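Long-range contacts in CELL WALL surface anchor family protein (Streptococcus pneumoniae, PDB 2WW8), which serves as the adhesin of the pneumococcal pilus and probably attaches the bacterium to host cells: residues L62-F67 with S79-E83; K734-I738 with N825-V831; K811-K816 with D838-G842; K816-A820 with V831-P836. All blocks are in the same frame, centred on the assembly; numbering follows the deposited sequence.

Contact 1: residues L62-F67 with S79-E83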
loop_
_atom_site.group_PDB
_atom_site.type_symbol
_atom_site.label_atom_id
_atom_site.label_comp_id
_atom_site.label_asym_id
_atom_site.label_seq_id
_atom_site.Cartn_x
_atom_site.Cartn_y
_atom_site.Cartn_z
ATOM N N LEU A 62 4.379 39.656 -37.233
ATOM C CA LEU A 62 5.120 40.922 -37.345
ATOM C C LEU A 62 6.202 41.092 -36.267
ATOM O O LEU A 62 5.935 40.899 -35.066
ATOM C CB LEU A 62 4.150 42.101 -37.195
ATOM C CG LEU A 62 3.399 42.841 -38.301
ATOM C CD1 LEU A 62 3.008 41.934 -39.449
ATOM C CD2 LEU A 62 2.191 43.545 -37.690
ATOM N N GLY A 63 7.407 41.475 -36.689
ATOM C CA GLY A 63 8.515 41.730 -35.764
ATOM C C GLY A 63 8.647 43.191 -35.371
ATOM O O GLY A 63 7.992 44.066 -35.948
ATOM N N ASP A 64 9.483 43.452 -34.370
ATOM C CA ASP A 64 9.980 44.804 -34.082
ATOM C C ASP A 64 9.012 45.822 -33.448
ATOM O O ASP A 64 9.369 46.991 -33.291
ATOM C CB ASP A 64 10.703 45.404 -35.309
ATOM C CG ASP A 64 11.837 44.517 -35.850
ATOM O OD1 ASP A 64 12.223 43.538 -35.178
ATOM O OD2 ASP A 64 12.376 44.782 -36.954
ATOM N N ALA A 65 7.806 45.398 -33.070
ATOM C CA ALA A 65 6.887 46.247 -32.294
ATOM C C ALA A 65 7.384 46.538 -30.865
ATOM O O ALA A 65 8.174 45.762 -30.308
ATOM C CB ALA A 65 5.479 45.639 -32.272
ATOM N N VAL A 66 6.931 47.646 -30.274
ATOM C CA VAL A 66 7.489 48.117 -29.005
ATOM C C VAL A 66 6.386 48.500 -28.011
ATOM O O VAL A 66 5.579 49.395 -28.288
ATOM C CB VAL A 66 8.595 49.218 -29.201
ATOM C CG1 VAL A 66 8.759 50.134 -27.980
ATOM C CG2 VAL A 66 9.950 48.583 -29.564
ATOM N N PHE A 67 6.364 47.811 -26.865
ATOM C CA PHE A 67 5.309 47.990 -25.871
ATOM C C PHE A 67 5.760 48.544 -24.539
ATOM O O PHE A 67 6.899 48.347 -24.133
ATOM C CB PHE A 67 4.533 46.678 -25.632
ATOM C CG PHE A 67 3.756 46.218 -26.834
ATOM C CD1 PHE A 67 2.452 46.652 -27.042
ATOM C CD2 PHE A 67 4.351 45.380 -27.775
ATOM C CE1 PHE A 67 1.747 46.236 -28.161
ATOM C CE2 PHE A 67 3.658 44.952 -28.905
ATOM C CZ PHE A 67 2.354 45.391 -29.095
ATOM N N SER A 79 9.550 48.516 -20.572
ATOM C CA SER A 79 9.152 48.419 -21.965
ATOM C C SER A 79 9.752 47.163 -22.598
ATOM O O SER A 79 10.848 46.738 -22.239
ATOM C CB SER A 79 9.560 49.690 -22.718
ATOM O OG SER A 79 10.846 49.548 -23.284
ATOM N N GLN A 80 9.034 46.581 -23.553
ATOM C CA GLN A 80 9.437 45.319 -24.169
ATOM C C GLN A 80 9.206 45.330 -25.680
ATOM O O GLN A 80 8.295 45.983 -26.178
ATOM C CB GLN A 80 8.677 44.155 -23.507
ATOM C CG GLN A 80 9.308 42.767 -23.674
ATOM C CD GLN A 80 10.554 42.553 -22.821
ATOM O OE1 GLN A 80 10.632 43.007 -21.674
ATOM N NE2 GLN A 80 11.538 41.856 -23.386
ATOM N N ARG A 81 10.021 44.562 -26.393
ATOM C CA ARG A 81 10.103 44.617 -27.847
ATOM C C ARG A 81 9.801 43.244 -28.444
ATOM O O ARG A 81 10.389 42.253 -28.020
ATOM C CB ARG A 81 11.515 45.113 -28.209
ATOM C CG ARG A 81 11.925 45.129 -29.668
ATOM C CD ARG A 81 13.175 45.993 -29.851
ATOM N NE ARG A 81 13.766 45.867 -31.186
ATOM C CZ ARG A 81 13.494 46.640 -32.242
ATOM N NH1 ARG A 81 12.617 47.637 -32.172
ATOM N NH2 ARG A 81 14.105 46.414 -33.400
ATOM N N THR A 82 8.904 43.158 -29.423
ATOM C CA THR A 82 8.553 41.838 -29.963
ATOM C C THR A 82 9.764 41.044 -30.491
ATOM O O THR A 82 10.400 41.422 -31.476
ATOM C CB THR A 82 7.318 41.819 -30.916
ATOM O OG1 THR A 82 7.733 41.919 -32.283
ATOM C CG2 THR A 82 6.317 42.923 -30.591
ATOM N N GLU A 83 10.070 39.951 -29.788
ATOM C CA GLU A 83 11.229 39.082 -30.019
ATOM C C GLU A 83 11.269 38.425 -31.402
ATOM O O GLU A 83 10.231 38.223 -32.041
ATOM C CB GLU A 83 11.371 38.060 -28.879
ATOM C CG GLU A 83 12.142 38.617 -27.674
ATOM C CD GLU A 83 11.416 38.436 -26.341
ATOM O OE1 GLU A 83 11.338 37.283 -25.850
ATOM O OE2 GLU A 83 10.926 39.447 -25.774
#
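Thr82 packs its methyl CG2 against the CB of Ala65, at 3.3 Å a tight carbon pair. The same Thr82 CG2 meets the ring of Phe67 at its edge, in the ring plane, with Phe67 CE2 3.7 Å away. The Thr82 hydroxyl OG1 reaches the turn instead and makes a weak bond to Leu62 O. Thr82 N gives a 2.8 Å bond to Ala65 O, and Phe67 and Gln80 exchange two bonds as an antiparallel hydrogen-bonded pair. The straighter of these runs from Phe67 N to Gln80 O, 173° at the hydrogen.

The Arg81 and Val66 side, with Asp64, is looser and more exposed to solvent. The extended side chain of Arg81 passes Val66, whose CG2 sits at the guanidinium edge, 3.8 Å from NH1. Asp64 OD1 is 3.9 Å from Arg81 NH2, a long salt bridge. No N-H of Arg81 points at this oxygen, so the pair is held by charge only; the two planes are 12° apart.

These segments join strands 66-71 and 77-81, a beta hairpin at the edge of a five-stranded antiparallel sheet. Val66 bonds onward to strand 97-105. Phe67 points inward to Ile52 and Phe91, in the facing sheet of this prealbumin-like domain.

Contact 2: residues K734-I738 with N825-V831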
loop_
_atom_site.group_PDB
_atom_site.type_symbol
_atom_site.label_atom_id
_atom_site.label_comp_id
_atom_site.label_asym_id
_atom_site.label_seq_id
_atom_site.Cartn_x
_atom_site.Cartn_y
_atom_site.Cartn_z
ATOM N N LYS A 734 -0.266 50.848 -42.985
ATOM C CA LYS A 734 -0.412 52.300 -43.154
ATOM C C LYS A 734 -0.221 52.752 -44.592
ATOM O O LYS A 734 0.604 52.226 -45.344
ATOM C CB LYS A 734 0.412 53.137 -42.169
ATOM C CG LYS A 734 1.910 52.879 -42.116
ATOM C CD LYS A 734 2.713 54.043 -42.684
ATOM C CE LYS A 734 2.796 55.237 -41.749
ATOM N NZ LYS A 734 1.427 55.710 -41.415
ATOM N N LEU A 735 -1.034 53.730 -44.967
ATOM C CA LEU A 735 -0.924 54.275 -46.312
ATOM C C LEU A 735 -0.405 55.722 -46.312
ATOM O O LEU A 735 -0.555 56.476 -45.347
ATOM C CB LEU A 735 -2.242 54.089 -47.087
ATOM C CG LEU A 735 -2.715 52.633 -47.256
ATOM C CD1 LEU A 735 -4.193 52.602 -47.614
ATOM C CD2 LEU A 735 -1.877 51.777 -48.232
ATOM N N GLY A 736 0.217 56.112 -47.419
ATOM C CA GLY A 736 0.773 57.451 -47.528
ATOM C C GLY A 736 -0.230 58.575 -47.723
ATOM O O GLY A 736 -1.330 58.389 -48.269
ATOM N N ASP A 737 0.209 59.751 -47.275
ATOM C CA ASP A 737 -0.453 61.019 -47.543
ATOM C C ASP A 737 0.532 62.196 -47.678
ATOM O O ASP A 737 1.610 62.208 -47.072
ATOM C CB ASP A 737 -1.508 61.290 -46.475
ATOM C CG ASP A 737 -0.899 61.618 -45.129
ATOM O OD1 ASP A 737 -0.197 60.771 -44.524
ATOM O OD2 ASP A 737 -1.128 62.759 -44.679
ATOM N N ILE A 738 0.151 63.187 -48.488
ATOM C CA ILE A 738 1.005 64.318 -48.832
ATOM C C ILE A 738 0.082 65.408 -49.396
ATOM O O ILE A 738 -0.889 65.126 -50.111
ATOM C CB ILE A 738 2.171 63.921 -49.793
ATOM C CG1 ILE A 738 3.093 65.124 -50.028
ATOM C CG2 ILE A 738 1.657 63.332 -51.130
ATOM C CD1 ILE A 738 4.524 64.754 -50.449
ATOM N N ASN A 825 6.722 51.994 -47.083
ATOM C CA ASN A 825 6.157 51.635 -45.781
ATOM C C ASN A 825 5.174 52.706 -45.314
ATOM O O ASN A 825 5.223 53.139 -44.164
ATOM C CB ASN A 825 7.281 51.434 -44.769
ATOM C CG ASN A 825 8.267 50.354 -45.203
ATOM O OD1 ASN A 825 7.891 49.311 -45.746
ATOM N ND2 ASN A 825 9.547 50.601 -44.956
ATOM N N GLY A 826 4.322 53.144 -46.248
ATOM C CA GLY A 826 3.348 54.228 -46.064
ATOM C C GLY A 826 3.878 55.614 -45.724
ATOM O O GLY A 826 3.132 56.472 -45.260
ATOM N N GLU A 827 5.171 55.837 -45.934
ATOM C CA GLU A 827 5.740 57.169 -45.758
ATOM C C GLU A 827 6.212 57.829 -47.053
ATOM O O GLU A 827 6.703 57.182 -47.980
ATOM C CB GLU A 827 6.851 57.146 -44.713
ATOM C CG GLU A 827 6.349 56.837 -43.308
ATOM C CD GLU A 827 7.500 56.802 -42.325
ATOM O OE1 GLU A 827 8.194 57.835 -42.185
ATOM O OE2 GLU A 827 7.728 55.743 -41.702
ATOM N N VAL A 828 6.030 59.141 -47.101
ATOM C CA VAL A 828 6.544 59.959 -48.182
ATOM C C VAL A 828 8.082 59.999 -48.143
ATOM O O VAL A 828 8.677 60.382 -47.123
ATOM C CB VAL A 828 5.964 61.397 -48.103
ATOM C CG1 VAL A 828 6.489 62.254 -49.288
ATOM C CG2 VAL A 828 4.428 61.394 -47.989
ATOM N N ARG A 829 8.719 59.614 -49.249
ATOM C CA ARG A 829 10.186 59.689 -49.395
ATOM C C ARG A 829 10.593 60.411 -50.679
ATOM O O ARG A 829 9.822 60.431 -51.644
ATOM C CB ARG A 829 10.840 58.298 -49.403
ATOM C CG ARG A 829 10.713 57.501 -48.132
ATOM C CD ARG A 829 11.362 58.082 -46.875
ATOM N NE ARG A 829 11.031 57.226 -45.728
ATOM C CZ ARG A 829 11.701 57.170 -44.579
ATOM N NH1 ARG A 829 12.769 57.935 -44.384
ATOM N NH2 ARG A 829 11.303 56.339 -43.620
ATOM N N ASP A 830 11.800 60.987 -50.668
ATOM C CA ASP A 830 12.489 61.541 -51.847
ATOM C C ASP A 830 11.644 62.508 -52.684
ATOM O O ASP A 830 11.462 62.313 -53.888
ATOM C CB ASP A 830 13.038 60.424 -52.734
ATOM C CG ASP A 830 13.861 59.418 -51.949
ATOM O OD1 ASP A 830 14.679 59.809 -51.077
ATOM O OD2 ASP A 830 13.683 58.211 -52.218
ATOM N N VAL A 831 11.092 63.523 -52.032
ATOM C CA VAL A 831 10.226 64.483 -52.713
ATOM C C VAL A 831 11.138 65.438 -53.473
ATOM O O VAL A 831 11.903 66.191 -52.835
ATOM C CB VAL A 831 9.352 65.303 -51.753
ATOM C CG1 VAL A 831 8.492 66.267 -52.530
ATOM C CG2 VAL A 831 8.505 64.407 -50.863
#
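Asn825 meets Lys734 through its backbone: its carbonyl O lies 3.1 Å from Lys734 CD. The lysine chain gets there by bending. Its CG sits between the backbone N and the carbonyl carbon (chi1 55°), and chi2 to chi4 fold the rest over the turn.

Gly826 comes next. Lys734 CD rests on Gly826 CA at 3.4 Å, closer than usual for two carbons. Gly826 O accepts a CA-H...O contact from Gly736 CA, 3.4 Å away.

Glu827 points away and only its CG approaches Lys734 CE. The charged ends stay apart, with Lys734 NZ 6.3 Å from Glu827 OE2.

Val828 turns inward and uses both methyls. Val828 CG2 lies 3.1 Å from Asp737 O, while its CG1 presses on Ile738 CD1 at 3.4 Å. The valine and isoleucine side chains cross at about a right angle. Ile738 sends CG1 anti to its backbone N (chi1 -176°), which carries CD1 on to Val831. Ile738 CD1 and Val831 CG2 meet tip to tip at 4.0 Å.

The short strands 736-738 and 827-831 run 65° apart and belong to different sheets of a prealbumin-like domain. Strand 736-744 pairs with 788-794, and strand 827-833 with 816-824. Phe821 of strand 816-824 also touches Ile738, while Asp796 holds the backbone N of Asn825 and Gly826.

Contact 3: residues K811-K816 with D838-G842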
loop_
_atom_site.group_PDB
_atom_site.type_symbol
_atom_site.label_atom_id
_atom_site.label_comp_id
_atom_site.label_asym_id
_atom_site.label_seq_id
_atom_site.Cartn_x
_atom_site.Cartn_y
_atom_site.Cartn_z
ATOM N N LYS A 811 1.229 82.327 -66.041
ATOM C CA LYS A 811 1.903 81.791 -67.220
ATOM C C LYS A 811 1.477 80.349 -67.533
ATOM O O LYS A 811 1.500 79.522 -66.619
ATOM C CB LYS A 811 3.417 81.831 -67.049
ATOM C CG LYS A 811 3.954 83.236 -66.967
ATOM C CD LYS A 811 5.427 83.268 -67.245
ATOM C CE LYS A 811 5.892 84.601 -66.800
ATOM N NZ LYS A 811 7.337 84.397 -66.690
ATOM N N PRO A 812 1.077 80.054 -68.794
ATOM C CA PRO A 812 0.601 78.698 -69.106
ATOM C C PRO A 812 1.613 77.630 -68.741
ATOM O O PRO A 812 2.834 77.787 -68.928
ATOM C CB PRO A 812 0.314 78.709 -70.620
ATOM C CG PRO A 812 0.138 80.127 -70.921
ATOM C CD PRO A 812 1.067 80.895 -70.007
ATOM N N VAL A 813 1.042 76.587 -68.153
ATOM C CA VAL A 813 1.708 75.339 -67.831
ATOM C C VAL A 813 0.685 74.289 -68.298
ATOM O O VAL A 813 -0.339 74.108 -67.645
ATOM C CB VAL A 813 1.916 75.142 -66.310
ATOM C CG1 VAL A 813 2.682 73.830 -66.102
ATOM C CG2 VAL A 813 2.665 76.295 -65.633
ATOM N N GLN A 814 0.954 73.633 -69.426
ATOM C CA GLN A 814 0.050 72.671 -70.043
ATOM C C GLN A 814 0.631 71.242 -69.948
ATOM O O GLN A 814 1.587 70.910 -70.666
ATOM C CB GLN A 814 -0.241 73.084 -71.496
ATOM C CG GLN A 814 -1.102 74.393 -71.666
ATOM C CD GLN A 814 -2.393 74.360 -70.827
ATOM O OE1 GLN A 814 -3.045 73.309 -70.727
ATOM N NE2 GLN A 814 -2.743 75.479 -70.183
ATOM N N ASN A 815 0.058 70.416 -69.067
ATOM C CA ASN A 815 0.484 69.018 -68.831
ATOM C C ASN A 815 1.984 68.857 -68.643
ATOM O O ASN A 815 2.645 68.274 -69.499
ATOM C CB ASN A 815 0.019 68.082 -69.955
ATOM C CG ASN A 815 -1.464 68.188 -70.189
ATOM O OD1 ASN A 815 -2.273 67.941 -69.290
ATOM N ND2 ASN A 815 -1.830 68.614 -71.389
ATOM N N LYS A 816 2.517 69.423 -67.563
ATOM C CA LYS A 816 3.957 69.366 -67.307
ATOM C C LYS A 816 4.228 68.571 -66.006
ATOM O O LYS A 816 3.502 68.763 -65.035
ATOM C CB LYS A 816 4.575 70.786 -67.234
ATOM C CG LYS A 816 4.561 71.656 -68.519
ATOM C CD LYS A 816 5.382 71.061 -69.685
ATOM C CE LYS A 816 5.137 71.851 -70.992
ATOM N NZ LYS A 816 4.981 70.910 -72.125
ATOM N N ASP A 838 13.010 75.986 -67.754
ATOM C CA ASP A 838 12.231 77.112 -68.325
ATOM C C ASP A 838 10.708 77.081 -68.219
ATOM O O ASP A 838 10.064 78.032 -68.670
ATOM C CB ASP A 838 12.545 77.315 -69.812
ATOM C CG ASP A 838 13.947 77.836 -70.043
ATOM O OD1 ASP A 838 14.443 78.596 -69.172
ATOM O OD2 ASP A 838 14.538 77.480 -71.098
ATOM N N ILE A 839 10.131 76.013 -67.673
ATOM C CA ILE A 839 8.693 75.998 -67.373
ATOM C C ILE A 839 8.468 76.864 -66.141
ATOM O O ILE A 839 9.257 76.787 -65.183
ATOM C CB ILE A 839 8.144 74.573 -67.106
ATOM C CG1 ILE A 839 8.355 73.674 -68.328
ATOM C CG2 ILE A 839 6.666 74.615 -66.717
ATOM C CD1 ILE A 839 7.735 74.162 -69.623
ATOM N N PRO A 840 7.399 77.690 -66.161
ATOM C CA PRO A 840 7.154 78.591 -65.032
ATOM C C PRO A 840 6.356 77.995 -63.855
ATOM O O PRO A 840 5.475 78.672 -63.296
ATOM C CB PRO A 840 6.406 79.762 -65.695
ATOM C CG PRO A 840 5.635 79.151 -66.796
ATOM C CD PRO A 840 6.412 77.887 -67.241
ATOM N N ALA A 841 6.628 76.744 -63.474
ATOM C CA ALA A 841 6.072 76.174 -62.245
ATOM C C ALA A 841 7.285 75.817 -61.376
ATOM O O ALA A 841 8.375 75.559 -61.909
ATOM C CB ALA A 841 5.202 74.920 -62.522
ATOM N N GLY A 842 7.144 75.785 -60.053
ATOM C CA GLY A 842 8.276 75.255 -59.270
ATOM C C GLY A 842 7.745 74.543 -58.050
ATOM O O GLY A 842 6.527 74.656 -57.750
HETATM O O HOH W 1 2.543 79.479 -64.129
#
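Lys811 lays the root of its side chain across the ring of Pro840. Lys811 CB and Pro840 CG are 3.5 Å apart, a tight pair. Lys811 CD also passes the ring, 4.0 Å from Pro840 CB. The chain is extended beyond CG, so the ammonium is carried past the proline to a salt bridge with Glu855.

Val813 fills the middle of the contact and is buried. Val813 CG1 stands anti to the backbone N and faces Ile839 CG2 at 4.1 Å. Val813 CG2 faces the ring carbon CG of Pro840 and the CB of Ala841, the latter at 4.2 Å.

Lys816 closes the other end through its methylenes. Its side chain crosses that of Ile839 at about a right angle, and Lys816 CE lies 3.7 Å from Ile839 CD1. A bend at chi2 (-63°) folds CD and CE over the isoleucine.

One water lies between the backbones, 2.7 Å from Lys811 O and 3.2 Å from Pro840 O. Asn815 and Lys816 both face Glu803, forming a G1 beta bulge where the chain enters strand 816-824.

The loop before that strand thus meets the start of strand 841-846 at the surface of the domain. Both lysines take part through their carbon chains. The direct contact is mainly van der Waals packing; the water may bridge the two carbonyls, though it has other acceptors in reach.

Contact 4: residues K816-A820 with V831-P836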
loop_
_atom_site.group_PDB
_atom_site.type_symbol
_atom_site.label_atom_id
_atom_site.label_comp_id
_atom_site.label_asym_id
_atom_site.label_seq_id
_atom_site.Cartn_x
_atom_site.Cartn_y
_atom_site.Cartn_z
ATOM N N LYS A 816 2.517 69.423 -67.563
ATOM C CA LYS A 816 3.957 69.366 -67.307
ATOM C C LYS A 816 4.228 68.571 -66.006
ATOM O O LYS A 816 3.502 68.763 -65.035
ATOM C CB LYS A 816 4.575 70.786 -67.234
ATOM C CG LYS A 816 4.561 71.656 -68.519
ATOM C CD LYS A 816 5.382 71.061 -69.685
ATOM C CE LYS A 816 5.137 71.851 -70.992
ATOM N NZ LYS A 816 4.981 70.910 -72.125
ATOM N N PRO A 817 5.277 67.711 -65.965
ATOM C CA PRO A 817 5.677 67.087 -64.699
ATOM C C PRO A 817 6.168 68.154 -63.693
ATOM O O PRO A 817 6.923 69.051 -64.063
ATOM C CB PRO A 817 6.862 66.190 -65.101
ATOM C CG PRO A 817 7.435 66.821 -66.348
ATOM C CD PRO A 817 6.280 67.521 -67.039
ATOM N N ILE A 818 5.727 68.084 -62.444
ATOM C CA ILE A 818 6.157 69.052 -61.423
ATOM C C ILE A 818 7.001 68.410 -60.306
ATOM O O ILE A 818 8.159 68.791 -60.089
ATOM C CB ILE A 818 4.966 69.823 -60.808
ATOM C CG1 ILE A 818 4.051 70.362 -61.914
ATOM C CG2 ILE A 818 5.462 70.976 -59.889
ATOM C CD1 ILE A 818 4.764 71.379 -62.795
ATOM N N VAL A 819 6.429 67.412 -59.634
ATOM C CA VAL A 819 7.080 66.814 -58.473
ATOM C C VAL A 819 7.092 65.294 -58.601
ATOM O O VAL A 819 6.110 64.688 -59.071
ATOM C CB VAL A 819 6.327 67.103 -57.146
ATOM C CG1 VAL A 819 7.172 66.626 -55.943
ATOM C CG2 VAL A 819 5.987 68.574 -56.981
ATOM N N ALA A 820 8.214 64.715 -58.168
ATOM C CA ALA A 820 8.366 63.269 -57.980
ATOM C C ALA A 820 8.494 62.968 -56.496
ATOM O O ALA A 820 9.082 63.748 -55.732
ATOM C CB ALA A 820 9.598 62.730 -58.703
ATOM N N VAL A 831 11.092 63.523 -52.032
ATOM C CA VAL A 831 10.226 64.483 -52.713
ATOM C C VAL A 831 11.138 65.438 -53.473
ATOM O O VAL A 831 11.903 66.191 -52.835
ATOM C CB VAL A 831 9.352 65.303 -51.753
ATOM C CG1 VAL A 831 8.492 66.267 -52.530
ATOM C CG2 VAL A 831 8.505 64.407 -50.863
ATOM N N THR A 832 11.054 65.380 -54.807
ATOM C CA THR A 832 11.963 66.119 -55.689
ATOM C C THR A 832 11.236 66.850 -56.822
ATOM O O THR A 832 10.171 66.422 -57.274
ATOM C CB THR A 832 13.073 65.204 -56.281
ATOM O OG1 THR A 832 12.514 64.190 -57.130
ATOM C CG2 THR A 832 13.856 64.532 -55.171
ATOM N N SER A 833 11.820 67.948 -57.293
ATOM C CA SER A 833 11.242 68.708 -58.410
ATOM C C SER A 833 11.597 67.989 -59.703
ATOM O O SER A 833 12.743 67.581 -59.904
ATOM C CB SER A 833 11.825 70.128 -58.450
ATOM O OG SER A 833 11.436 70.793 -59.641
ATOM N N ILE A 834 10.632 67.828 -60.600
ATOM C CA ILE A 834 10.966 67.346 -61.944
ATOM C C ILE A 834 10.475 68.346 -62.996
ATOM O O ILE A 834 10.216 67.972 -64.127
ATOM C CB ILE A 834 10.382 65.933 -62.181
ATOM C CG1 ILE A 834 8.905 65.900 -61.781
ATOM C CG2 ILE A 834 11.263 64.878 -61.471
ATOM C CD1 ILE A 834 8.201 64.658 -62.334
ATOM N N VAL A 835 10.313 69.615 -62.625
ATOM C CA VAL A 835 9.891 70.649 -63.571
ATOM C C VAL A 835 10.934 70.730 -64.681
ATOM O O VAL A 835 12.135 70.879 -64.405
ATOM C CB VAL A 835 9.713 72.033 -62.877
ATOM C CG1 VAL A 835 9.227 73.106 -63.878
ATOM C CG2 VAL A 835 8.711 71.924 -61.727
ATOM N N PRO A 836 10.494 70.616 -65.944
ATOM C CA PRO A 836 11.454 70.878 -67.022
ATOM C C PRO A 836 12.032 72.314 -67.021
ATOM O O PRO A 836 11.393 73.263 -66.556
ATOM C CB PRO A 836 10.631 70.609 -68.301
ATOM C CG PRO A 836 9.514 69.749 -67.878
ATOM C CD PRO A 836 9.185 70.179 -66.469
#
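Ala820 N donates a 2.7 Å bond to Thr832 O. Thr832 N returns a bond to Ala820 O, so these residues form an antiparallel hydrogen-bonded pair. Ile834 N binds Ile818 O, also at 2.7 Å, but from above the carbonyl plane. Strand 827-833 stops at Ser833. Further on, Val835 CA makes a CA-H...O contact with Pro817 O, 3.4 Å away, with 152° at the hydrogen.

Ile834 lies over Pro817, and its CD1 presses on the proline CB at 3.4 Å. Its CG1 sits between the backbone N and the carbonyl carbon (chi1 49°), bringing the branch back across the first strand. Ile834 CG2 goes the other way, to Ala820 CB. At the Pro817 end, Pro817 CG is 3.8 Å from Pro836 CD.

On the other side, Ile818 and Val835 lie side by side with their CG2 methyls 3.9 Å apart. Val819 CG1 meets Val831 CG1 at 3.7 Å.

The segments join strands 816-824 and 827-833, a hairpin of the prealbumin-like domain. Ile818 and Val819 both face Leu801 of strand 797-805, a classic beta bulge. Val819 packs on Phe740 of strand 736-744 and, like Val831, on Tyr843 of strand 841-846.

Overall arrangement
Contacts 1 and 4 each join the two strands of a beta hairpin, in two different prealbumin-like domains, with centres about 39 Å apart. Both rely on backbone bonds. Contacts 2 and 3 have no such direct bonds and connect elements through van der Waals packing, which in contact 2 includes backbone glycines. Contacts 1 and 2 are partly buried, while 3 and 4 lie at the surface. Charge enters across the segments only in contact 1, as a long salt bridge. Contacts 2 and 4 share Val831 and strand 827-833. Contacts 3 and 4 share Lys816 and touch directly, with Ala841 against Ile818 and Val835. Contact 4 is nested in the loop that contact 3 closes.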